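Local atomic coordinates of novel Thermotoga maritima enzyme TM1112 (Thermotoga maritima, PDB entry 1O5U), a protein that is of unknown function but, as a small cupin of the DUF861 family, is probably an enzyme that works inside its beta barrel. Residues I17-P22 against V71-D76; P34-E39 against E92-H97; T49-Y54 against K96-F101. All blocks are in the same frame, centred on the assembly; numbering follows the deposited sequence. Where two conformers were deposited one is given.

Contact 1: residues I17-P22 against V71-D76; sequences IEKPTP and VIEKGD
Lys-19 reaches over the turn 73-76 and sets its ammonium against the carboxylate of Asp-76, NZ to OD2 at 2.8 Å. This salt bridge comes from well above the carboxylate plane, 56° out of it. Lysine is long enough to span the gap, and its bend at chi2 (-71°) turns the chain toward Asp-76; there NZ also lies 2.8 Å from the carbonyl O of Lys-74. The other carboxylate oxygen serves the turn itself, for Glu-73 N donates to Asp-76 OD1 at 2.9 Å. Both oxygens of this buried aspartate are thus engaged. Asp-76 N to Glu-73 O closes a type II beta turn, and the Glu-73 N bond to OD1 braces it from the side chain. It joins strand 69-73 of one sheet of the cupin fold to strand 77-80 of the other. Gly-75 occupies the turn position with positive phi (90°), where a side chain would press on the preceding carbonyl, and its own O touches Pro-20 CD. Glu-18 O receives a CA-H contact from Asp-76, whereas the Glu-18 carboxylate pairs with Lys-24. Beside these polar groups Ile-17 crosses Ile-72 at about a right angle, CD1 tight against CG2 at 3.5 Å.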
loop_
_atom_site.group_PDB
_atom_site.type_symbol
_atom_site.label_atom_id
_atom_site.label_comp_id
_atom_site.label_asym_id
_atom_site.label_seq_id
_atom_site.Cartn_x
_atom_site.Cartn_y
_atom_site.Cartn_z
ATOM N N ILE A 17 -1.541 -5.720 6.668
ATOM C CA ILE A 17 -0.845 -6.308 5.527
ATOM C C ILE A 17 -1.038 -7.813 5.509
ATOM O O ILE A 17 -0.878 -8.505 6.547
ATOM C CB ILE A 17 0.668 -6.019 5.623
ATOM C CG1 ILE A 17 0.932 -4.520 5.761
ATOM C CG2 ILE A 17 1.413 -6.596 4.413
ATOM C CD1 ILE A 17 2.432 -4.157 6.081
ATOM N N GLU A 18 -1.392 -8.349 4.356
ATOM C CA GLU A 18 -1.519 -9.759 4.222
ATOM C C GLU A 18 -1.177 -10.188 2.841
ATOM O O GLU A 18 -1.203 -9.390 1.920
ATOM C CB GLU A 18 -2.970 -10.187 4.580
ATOM C CG GLU A 18 -4.007 -10.012 3.499
ATOM C CD GLU A 18 -5.408 -10.300 3.974
ATOM O OE1 GLU A 18 -5.740 -9.853 5.110
ATOM O OE2 GLU A 18 -6.148 -11.014 3.255
ATOM N N LYS A 19 -0.802 -11.448 2.708
ATOM C CA LYS A 19 -0.703 -12.098 1.422
ATOM C C LYS A 19 -2.071 -12.700 1.164
ATOM O O LYS A 19 -2.439 -13.728 1.795
ATOM C CB LYS A 19 0.366 -13.199 1.453
ATOM C CG LYS A 19 1.755 -12.660 1.694
ATOM C CD LYS A 19 2.278 -11.909 0.495
ATOM C CE LYS A 19 3.835 -11.732 0.558
ATOM N NZ LYS A 19 4.266 -10.664 -0.375
ATOM N N PRO A 20 -2.869 -12.098 0.259
ATOM C CA PRO A 20 -4.262 -12.535 0.128
ATOM C C PRO A 20 -4.366 -13.889 -0.552
ATOM O O PRO A 20 -3.503 -14.249 -1.344
ATOM C CB PRO A 20 -4.885 -11.415 -0.731
ATOM C CG PRO A 20 -3.761 -11.061 -1.621
ATOM C CD PRO A 20 -2.566 -10.996 -0.678
ATOM N N THR A 21 -5.412 -14.649 -0.256
ATOM C CA THR A 21 -5.668 -15.857 -1.015
ATOM C C THR A 21 -6.104 -15.491 -2.421
ATOM O O THR A 21 -6.600 -14.395 -2.655
ATOM C CB THR A 21 -6.743 -16.705 -0.353
ATOM O OG1 THR A 21 -7.951 -15.932 -0.197
ATOM C CG2 THR A 21 -6.324 -17.121 1.031
ATOM N N PRO A 22 -5.948 -16.414 -3.372
ATOM C CA PRO A 22 -6.447 -16.155 -4.713
ATOM C C PRO A 22 -7.924 -15.781 -4.734
ATOM O O PRO A 22 -8.312 -14.889 -5.462
ATOM C CB PRO A 22 -6.174 -17.442 -5.435
ATOM C CG PRO A 22 -5.074 -18.040 -4.705
ATOM C CD PRO A 22 -5.234 -17.694 -3.275
ATOM N N VAL A 71 7.121 -3.054 6.214
ATOM C CA VAL A 71 7.605 -3.195 4.859
ATOM C C VAL A 71 6.447 -3.790 4.075
ATOM O O VAL A 71 5.746 -4.767 4.540
ATOM C CB VAL A 71 8.836 -4.130 4.815
ATOM C CG1 VAL A 71 9.185 -4.558 3.374
ATOM C CG2 VAL A 71 10.002 -3.431 5.440
ATOM N N ILE A 72 6.260 -3.252 2.888
ATOM C CA ILE A 72 5.286 -3.821 1.949
ATOM C C ILE A 72 5.980 -4.122 0.652
ATOM O O ILE A 72 6.895 -3.409 0.251
ATOM C CB ILE A 72 4.102 -2.905 1.739
ATOM C CG1 ILE A 72 4.531 -1.511 1.356
ATOM C CG2 ILE A 72 3.296 -2.803 3.025
ATOM C CD1 ILE A 72 3.337 -0.536 1.139
ATOM N N GLU A 73 5.604 -5.223 0.052
ATOM C CA GLU A 73 6.304 -5.674 -1.141
ATOM C C GLU A 73 5.392 -6.442 -2.047
ATOM O O GLU A 73 4.191 -6.600 -1.731
ATOM C CB GLU A 73 7.579 -6.410 -0.787
ATOM C CG GLU A 73 7.420 -7.622 0.012
ATOM C CD GLU A 73 8.719 -8.063 0.708
ATOM O OE1 GLU A 73 9.826 -7.360 0.764
ATOM O OE2 GLU A 73 8.571 -9.156 1.208
ATOM N N LYS A 74 5.938 -6.890 -3.196
ATOM C CA LYS A 74 5.114 -7.507 -4.236
ATOM C C LYS A 74 4.247 -8.591 -3.629
ATOM O O LYS A 74 4.721 -9.471 -2.884
ATOM C CB LYS A 74 6.032 -8.080 -5.340
ATOM C CG LYS A 74 5.319 -8.806 -6.429
ATOM C CD LYS A 74 6.364 -9.276 -7.464
ATOM C CE LYS A 74 5.714 -9.982 -8.646
ATOM N NZ LYS A 74 6.736 -10.755 -9.425
ATOM N N GLY A 75 2.997 -8.595 -4.027
ATOM C CA GLY A 75 2.042 -9.635 -3.593
ATOM C C GLY A 75 1.296 -9.323 -2.342
ATOM O O GLY A 75 0.364 -10.038 -1.988
ATOM N N ASP A 76 1.630 -8.219 -1.679
ATOM C CA ASP A 76 0.895 -7.822 -0.493
ATOM C C ASP A 76 -0.374 -7.063 -0.811
ATOM O O ASP A 76 -0.375 -6.218 -1.719
ATOM C CB ASP A 76 1.756 -6.889 0.380
ATOM C CG ASP A 76 2.881 -7.598 1.105
ATOM O OD1 ASP A 76 3.781 -6.871 1.602
ATOM O OD2 ASP A 76 2.892 -8.848 1.289
#

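Contact 2: residues P34-E39 against E92-H97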
loop_
_atom_site.group_PDB
_atom_site.type_symbol
_atom_site.label_atom_id
_atom_site.label_comp_id
_atom_site.label_asym_id
_atom_site.label_seq_id
_atom_site.Cartn_x
_atom_site.Cartn_y
_atom_site.Cartn_z
ATOM N N PRO A 34 -7.713 1.413 -10.227
ATOM C CA PRO A 34 -6.631 2.230 -10.819
ATOM C C PRO A 34 -5.233 1.814 -10.382
ATOM O O PRO A 34 -5.063 1.235 -9.292
ATOM C CB PRO A 34 -6.920 3.643 -10.292
ATOM C CG PRO A 34 -7.830 3.436 -9.113
ATOM C CD PRO A 34 -8.644 2.237 -9.428
ATOM N N ILE A 35 -4.245 2.181 -11.194
ATOM C CA ILE A 35 -2.856 1.815 -10.978
ATOM C C ILE A 35 -2.078 3.082 -10.665
ATOM O O ILE A 35 -2.269 4.119 -11.307
ATOM C CB ILE A 35 -2.285 1.085 -12.217
ATOM C CG1 ILE A 35 -2.914 -0.319 -12.356
ATOM C CG2 ILE A 35 -0.757 0.885 -12.024
ATOM C CD1 ILE A 35 -2.640 -1.028 -13.714
ATOM N N TRP A 36 -1.177 2.970 -9.699
ATOM C CA TRP A 36 -0.263 4.023 -9.264
ATOM C C TRP A 36 1.155 3.438 -9.240
ATOM O O TRP A 36 1.375 2.283 -8.851
ATOM C CB TRP A 36 -0.625 4.482 -7.878
ATOM C CG TRP A 36 0.228 5.559 -7.272
ATOM C CD1 TRP A 36 0.053 6.878 -7.394
ATOM C CD2 TRP A 36 1.276 5.379 -6.324
ATOM N NE1 TRP A 36 0.969 7.554 -6.623
ATOM C CE2 TRP A 36 1.742 6.648 -5.964
ATOM C CE3 TRP A 36 1.888 4.270 -5.762
ATOM C CZ2 TRP A 36 2.748 6.835 -5.054
ATOM C CZ3 TRP A 36 2.909 4.453 -4.874
ATOM C CH2 TRP A 36 3.329 5.740 -4.522
ATOM N N GLU A 37 2.114 4.230 -9.694
ATOM C CA GLU A 37 3.510 3.831 -9.677
ATOM C C GLU A 37 4.359 4.945 -9.088
ATOM O O GLU A 37 4.058 6.129 -9.259
ATOM C CB GLU A 37 3.976 3.627 -11.123
ATOM C CG GLU A 37 3.366 2.455 -11.801
ATOM C CD GLU A 37 4.019 2.214 -13.168
ATOM O OE1 GLU A 37 5.145 1.704 -13.225
ATOM O OE2 GLU A 37 3.402 2.561 -14.165
ATOM N N LYS A 38 5.488 4.573 -8.523
ATOM C CA LYS A 38 6.393 5.541 -7.920
ATOM C C LYS A 38 7.801 5.002 -7.991
ATOM O O LYS A 38 8.056 3.835 -7.691
ATOM C CB LYS A 38 6.055 5.784 -6.470
ATOM C CG LYS A 38 6.729 6.962 -5.805
ATOM C CD LYS A 38 6.190 8.207 -6.371
ATOM C CE LYS A 38 6.591 9.379 -5.602
ATOM N NZ LYS A 38 7.983 9.650 -5.833
ATOM N N GLU A 39 8.724 5.893 -8.360
ATOM C CA GLU A 39 10.125 5.543 -8.468
ATOM C C GLU A 39 10.749 5.547 -7.078
ATOM O O GLU A 39 10.131 5.996 -6.139
ATOM C CB GLU A 39 10.842 6.573 -9.362
ATOM C CG GLU A 39 11.009 7.920 -8.684
ATOM C CD GLU A 39 9.734 8.798 -8.584
ATOM O OE1 GLU A 39 8.654 8.524 -9.220
ATOM O OE2 GLU A 39 9.862 9.856 -7.903
ATOM N N GLU A 92 12.380 -0.154 -3.886
ATOM C CA GLU A 92 12.307 -0.662 -5.265
ATOM C C GLU A 92 11.088 -0.066 -5.915
ATOM O O GLU A 92 10.012 -0.053 -5.305
ATOM C CB GLU A 92 12.241 -2.182 -5.256
ATOM C CG GLU A 92 13.465 -2.810 -4.592
ATOM C CD GLU A 92 13.317 -4.293 -4.384
ATOM O OE1 GLU A 92 12.344 -4.891 -4.891
ATOM O OE2 GLU A 92 14.193 -4.840 -3.679
ATOM N N PRO A 93 11.187 0.400 -7.163
ATOM C CA PRO A 93 10.044 1.060 -7.810
ATOM C C PRO A 93 8.741 0.304 -7.661
ATOM O O PRO A 93 8.669 -0.911 -7.937
ATOM C CB PRO A 93 10.476 1.145 -9.275
ATOM C CG PRO A 93 11.914 1.152 -9.207
ATOM C CD PRO A 93 12.369 0.374 -8.041
ATOM N N VAL A 94 7.700 1.036 -7.278
ATOM C CA VAL A 94 6.409 0.435 -6.884
ATOM C C VAL A 94 5.408 0.574 -7.983
ATOM O O VAL A 94 5.402 1.595 -8.672
ATOM C CB VAL A 94 5.911 0.848 -5.481
ATOM C CG1 VAL A 94 6.913 0.461 -4.479
ATOM C CG2 VAL A 94 5.630 2.289 -5.346
ATOM N N ARG A 95 4.614 -0.483 -8.195
ATOM C CA ARG A 95 3.404 -0.472 -9.032
ATOM C C ARG A 95 2.308 -1.135 -8.240
ATOM O O ARG A 95 2.487 -2.218 -7.700
ATOM C CB ARG A 95 3.593 -1.185 -10.360
ATOM C CG ARG A 95 2.391 -1.187 -11.216
ATOM C CD ARG A 95 2.620 -1.771 -12.605
ATOM N NE ARG A 95 3.690 -1.087 -13.297
ATOM C CZ ARG A 95 4.644 -1.663 -13.990
ATOM N NH1 ARG A 95 5.573 -0.907 -14.536
ATOM N NH2 ARG A 95 4.694 -2.977 -14.148
ATOM N N LYS A 96 1.161 -0.480 -8.125
ATOM C CA LYS A 96 0.071 -1.043 -7.331
ATOM C C LYS A 96 -1.274 -0.697 -7.904
ATOM O O LYS A 96 -1.428 0.329 -8.627
ATOM C CB LYS A 96 0.163 -0.539 -5.888
ATOM C CG LYS A 96 -0.097 0.886 -5.721
ATOM C CD LYS A 96 0.245 1.391 -4.319
ATOM C CE LYS A 96 -0.626 2.597 -3.990
ATOM N NZ LYS A 96 -0.614 2.831 -2.502
ATOM N N HIS A 97 -2.243 -1.564 -7.613
ATOM C CA HIS A 97 -3.684 -1.253 -7.761
ATOM C C HIS A 97 -4.167 -0.655 -6.430
ATOM O O HIS A 97 -3.732 -1.124 -5.357
ATOM C CB HIS A 97 -4.483 -2.535 -8.084
ATOM C CG HIS A 97 -4.367 -2.991 -9.508
ATOM N ND1 HIS A 97 -5.096 -2.416 -10.529
ATOM C CD2 HIS A 97 -3.640 -3.986 -10.077
ATOM C CE1 HIS A 97 -4.785 -2.997 -11.678
ATOM N NE2 HIS A 97 -3.909 -3.966 -11.433
HETATM O O HOH W 1 7.114 1.643 -11.266
#
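Strands 35-38 and 93-97 form an antiparallel pair at the margin of the five-stranded sheet of the cupin fold, 35-38 being one of its two outer strands, with axes 4.7 Å apart. Trp-36 and Lys-96 make one hydrogen-bonded pair, Trp-36 N giving to Lys-96 O at 2.9 Å and Lys-96 N giving back to Trp-36 O; Lys-38 and Val-94 make the next. On the face that carries these four side chains, the indole of Trp-36 meets its neighbours obliquely. In the conformer of Val-94 given, its CG2 lies 3.5 Å from Trp-36 CZ3, and Trp-36 CE3 lies equally near Lys-96 CE. The extended methylenes of Lys-96 thus pass the indole obliquely, close to CE3; the indole also meets Trp-88, nearly at right angles. Lys-38 turns its end outward to Glu-39 OE2 and to Ser-41.

Ile-35, Glu-37, Arg-95 and His-97 occupy the other face. Ile-35 CG1 sits over one face of the imidazole, 3.7 Å from its centroid, a CH-pi contact, while His-97 ND1 is hydrogen-bonded to Trp-33 O and so has its ring rotation fixed. Glu-37 and Arg-95 lie side by side, pointing the same way. Arg-95 NH1 donates to Glu-37 OE1 at 3.0 Å, and NE adds a weak bond to the same oxygen; the bend at chi3 (-56°) brings both N-H groups round to it. The oxygen lies near the guanidinium plane, yet the two planar groups stand 79° apart. A water bridges OE1 to Val-94 O.

The salt bridge and the CH-pi contact thus tie one face, while on the other Lys-96 NZ is covalently linked to a ligand, consistent with a reactive amine, though the ligand is unidentified and probably from the crystallisation liquor.

Contact 3: residues T49-Y54 against K96-F101; sequences TNETCY and KHYNLF
Phe-101, the C-terminal residue, lays its ring over the side chain of Asn-50, whose CB stands 3.5 Å from the ring centroid and only 12° off the normal. In this CH-pi contact the flat ring offers its face to the CB, and Thr-52 OG1 approaches the same ring obliquely. The solvent side begins here: one water links Asn-50 N to the terminal OXT, another is held by Asn-99 ND2. Asn-50 is itself anchored, its OD1 accepting from Lys-82 N, and its carbonyl O is gripped from opposite faces by Thr-49 OG1 and Phe-101 N.

Strands 51-54 and 96-100 run antiparallel as neighbours within the five-stranded sheet of the cupin barrel, and Thr-52 with Asn-99 and Tyr-54 with His-97 are hydrogen-bonded pairs; Asn-99 N to Thr-52 O measures 2.8 Å. On the face carrying Glu-51, Cys-53, Tyr-98 and Leu-100 the packing is denser. Small Cys-53 fits beside Tyr-98, SG to CB at 3.9 Å. Glu-51, its CG anti to the backbone N (chi1 -174°), runs alongside Leu-100 and brings OE2 within 3.2 Å of Tyr-98 CD1, the carboxylate turned 74° from the phenol ring.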
loop_
_atom_site.group_PDB
_atom_site.type_symbol
_atom_site.label_atom_id
_atom_site.label_comp_id
_atom_site.label_asym_id
_atom_site.label_seq_id
_atom_site.Cartn_x
_atom_site.Cartn_y
_atom_site.Cartn_z
ATOM N N THR A 49 -8.723 9.354 3.078
ATOM C CA THR A 49 -9.664 8.243 3.119
ATOM C C THR A 49 -8.965 6.954 3.572
ATOM O O THR A 49 -7.739 6.885 3.691
ATOM C CB THR A 49 -10.261 8.006 1.703
ATOM O OG1 THR A 49 -9.241 7.497 0.841
ATOM C CG2 THR A 49 -10.730 9.351 1.031
ATOM N N ASN A 50 -9.763 5.928 3.830
ATOM C CA ASN A 50 -9.244 4.567 3.890
ATOM C C ASN A 50 -8.737 4.215 2.504
ATOM O O ASN A 50 -9.200 4.742 1.512
ATOM C CB ASN A 50 -10.331 3.564 4.305
ATOM C CG ASN A 50 -10.834 3.767 5.708
ATOM O OD1 ASN A 50 -10.065 3.881 6.667
ATOM N ND2 ASN A 50 -12.164 3.764 5.858
ATOM N N GLU A 51 -7.736 3.348 2.433
ATOM C CA GLU A 51 -7.172 2.927 1.169
ATOM C C GLU A 51 -6.625 1.486 1.222
ATOM O O GLU A 51 -5.947 1.098 2.179
ATOM C CB GLU A 51 -6.037 3.886 0.769
ATOM C CG GLU A 51 -5.518 3.558 -0.606
ATOM C CD GLU A 51 -4.802 4.728 -1.238
ATOM O OE1 GLU A 51 -4.288 5.548 -0.460
ATOM O OE2 GLU A 51 -4.823 4.839 -2.498
ATOM N N THR A 52 -7.002 0.689 0.232
ATOM C CA THR A 52 -6.473 -0.657 0.056
ATOM C C THR A 52 -5.663 -0.687 -1.204
ATOM O O THR A 52 -6.139 -0.170 -2.215
ATOM C CB THR A 52 -7.639 -1.663 -0.039
ATOM O OG1 THR A 52 -8.387 -1.594 1.188
ATOM C CG2 THR A 52 -7.129 -3.109 -0.127
ATOM N N CYS A 53 -4.457 -1.266 -1.136
ATOM C CA CYS A 53 -3.467 -1.303 -2.231
ATOM C C CYS A 53 -3.093 -2.769 -2.405
ATOM O O CYS A 53 -2.872 -3.465 -1.410
ATOM C CB CYS A 53 -2.185 -0.485 -1.815
ATOM S SG CYS A 53 -2.720 1.274 -1.658
ATOM N N TYR A 54 -3.057 -3.229 -3.643
ATOM C CA TYR A 54 -2.440 -4.503 -3.997
ATOM C C TYR A 54 -1.124 -4.236 -4.761
ATOM O O TYR A 54 -1.123 -3.605 -5.800
ATOM C CB TYR A 54 -3.380 -5.383 -4.823
ATOM C CG TYR A 54 -2.772 -6.724 -5.146
ATOM C CD1 TYR A 54 -2.375 -7.048 -6.450
ATOM C CD2 TYR A 54 -2.454 -7.626 -4.119
ATOM C CE1 TYR A 54 -1.794 -8.243 -6.728
ATOM C CE2 TYR A 54 -1.812 -8.813 -4.404
ATOM C CZ TYR A 54 -1.517 -9.126 -5.693
ATOM O OH TYR A 54 -0.913 -10.340 -5.961
ATOM N N LYS A 96 1.161 -0.480 -8.125
ATOM C CA LYS A 96 0.071 -1.043 -7.331
ATOM C C LYS A 96 -1.274 -0.697 -7.904
ATOM O O LYS A 96 -1.428 0.329 -8.627
ATOM C CB LYS A 96 0.163 -0.539 -5.888
ATOM C CG LYS A 96 -0.097 0.886 -5.721
ATOM C CD LYS A 96 0.245 1.391 -4.319
ATOM C CE LYS A 96 -0.626 2.597 -3.990
ATOM N NZ LYS A 96 -0.614 2.831 -2.502
ATOM N N HIS A 97 -2.243 -1.564 -7.613
ATOM C CA HIS A 97 -3.684 -1.253 -7.761
ATOM C C HIS A 97 -4.167 -0.655 -6.430
ATOM O O HIS A 97 -3.732 -1.124 -5.357
ATOM C CB HIS A 97 -4.483 -2.535 -8.084
ATOM C CG HIS A 97 -4.367 -2.991 -9.508
ATOM N ND1 HIS A 97 -5.096 -2.416 -10.529
ATOM C CD2 HIS A 97 -3.640 -3.986 -10.077
ATOM C CE1 HIS A 97 -4.785 -2.997 -11.678
ATOM N NE2 HIS A 97 -3.909 -3.966 -11.433
ATOM N N TYR A 98 -5.050 0.354 -6.471
ATOM C CA TYR A 98 -5.504 1.009 -5.237
ATOM C C TYR A 98 -6.973 1.349 -5.286
ATOM O O TYR A 98 -7.523 1.617 -6.347
ATOM C CB TYR A 98 -4.645 2.240 -4.875
ATOM C CG TYR A 98 -4.890 3.405 -5.775
ATOM C CD1 TYR A 98 -5.880 4.347 -5.492
ATOM C CD2 TYR A 98 -4.194 3.538 -6.957
ATOM C CE1 TYR A 98 -6.124 5.419 -6.378
ATOM C CE2 TYR A 98 -4.421 4.587 -7.814
ATOM C CZ TYR A 98 -5.372 5.518 -7.546
ATOM O OH TYR A 98 -5.582 6.551 -8.470
ATOM N N ASN A 99 -7.615 1.286 -4.120
ATOM C CA ASN A 99 -9.062 1.531 -3.978
ATOM C C ASN A 99 -9.240 2.413 -2.770
ATOM O O ASN A 99 -8.823 2.052 -1.698
ATOM C CB ASN A 99 -9.836 0.208 -3.788
ATOM C CG ASN A 99 -11.336 0.383 -3.805
ATOM O OD1 ASN A 99 -11.910 0.951 -4.765
ATOM N ND2 ASN A 99 -12.008 -0.107 -2.746
ATOM N N LEU A 100 -9.790 3.604 -2.979
ATOM C CA LEU A 100 -10.118 4.528 -1.886
ATOM C C LEU A 100 -11.501 4.183 -1.403
ATOM O O LEU A 100 -12.360 3.880 -2.217
ATOM C CB LEU A 100 -10.084 5.970 -2.394
ATOM C CG LEU A 100 -8.796 6.406 -3.082
ATOM C CD1 LEU A 100 -8.919 7.856 -3.493
ATOM C CD2 LEU A 100 -7.631 6.205 -2.158
ATOM N N PHE A 101 -11.733 4.207 -0.095
ATOM C CA PHE A 101 -13.052 3.876 0.410
ATOM C C PHE A 101 -13.317 4.518 1.767
ATOM O O PHE A 101 -14.446 4.479 2.282
ATOM C CB PHE A 101 -13.243 2.346 0.433
ATOM C CG PHE A 101 -12.443 1.628 1.509
ATOM C CD1 PHE A 101 -13.019 1.332 2.735
ATOM C CD2 PHE A 101 -11.127 1.229 1.279
ATOM C CE1 PHE A 101 -12.316 0.668 3.717
ATOM C CE2 PHE A 101 -10.419 0.561 2.264
ATOM C CZ PHE A 101 -11.001 0.280 3.480
ATOM O OXT PHE A 101 -12.433 5.136 2.348
HETATM O O HOH W 2 -12.489 6.772 4.414
HETATM O O HOH W 3 -11.263 -1.947 -0.647
#

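Overall arrangement
Contacts 2 and 3 flank one strand: 93-100 pairs with 35-38 on one edge and with 51-55 on the other, and the two contacts share Lys-96 and His-97. Their centres lie 12 Å apart, and Pro-34 O probably accepts a hydrogen bond from Tyr-98 N at 3.0 Å, continuing the pairing from contact 2 into contact 3. Contact 1 reaches the same sheet through its other outer strand, 16-18. It touches contact 3 where Gly-75 O packs on Tyr-54 CE2 at 3.5 Å, but stays about 6 Å from contact 2 between nearest atoms. The ligand on Lys-96 therefore belongs to the junction of contacts 2 and 3, and may mark a pocket.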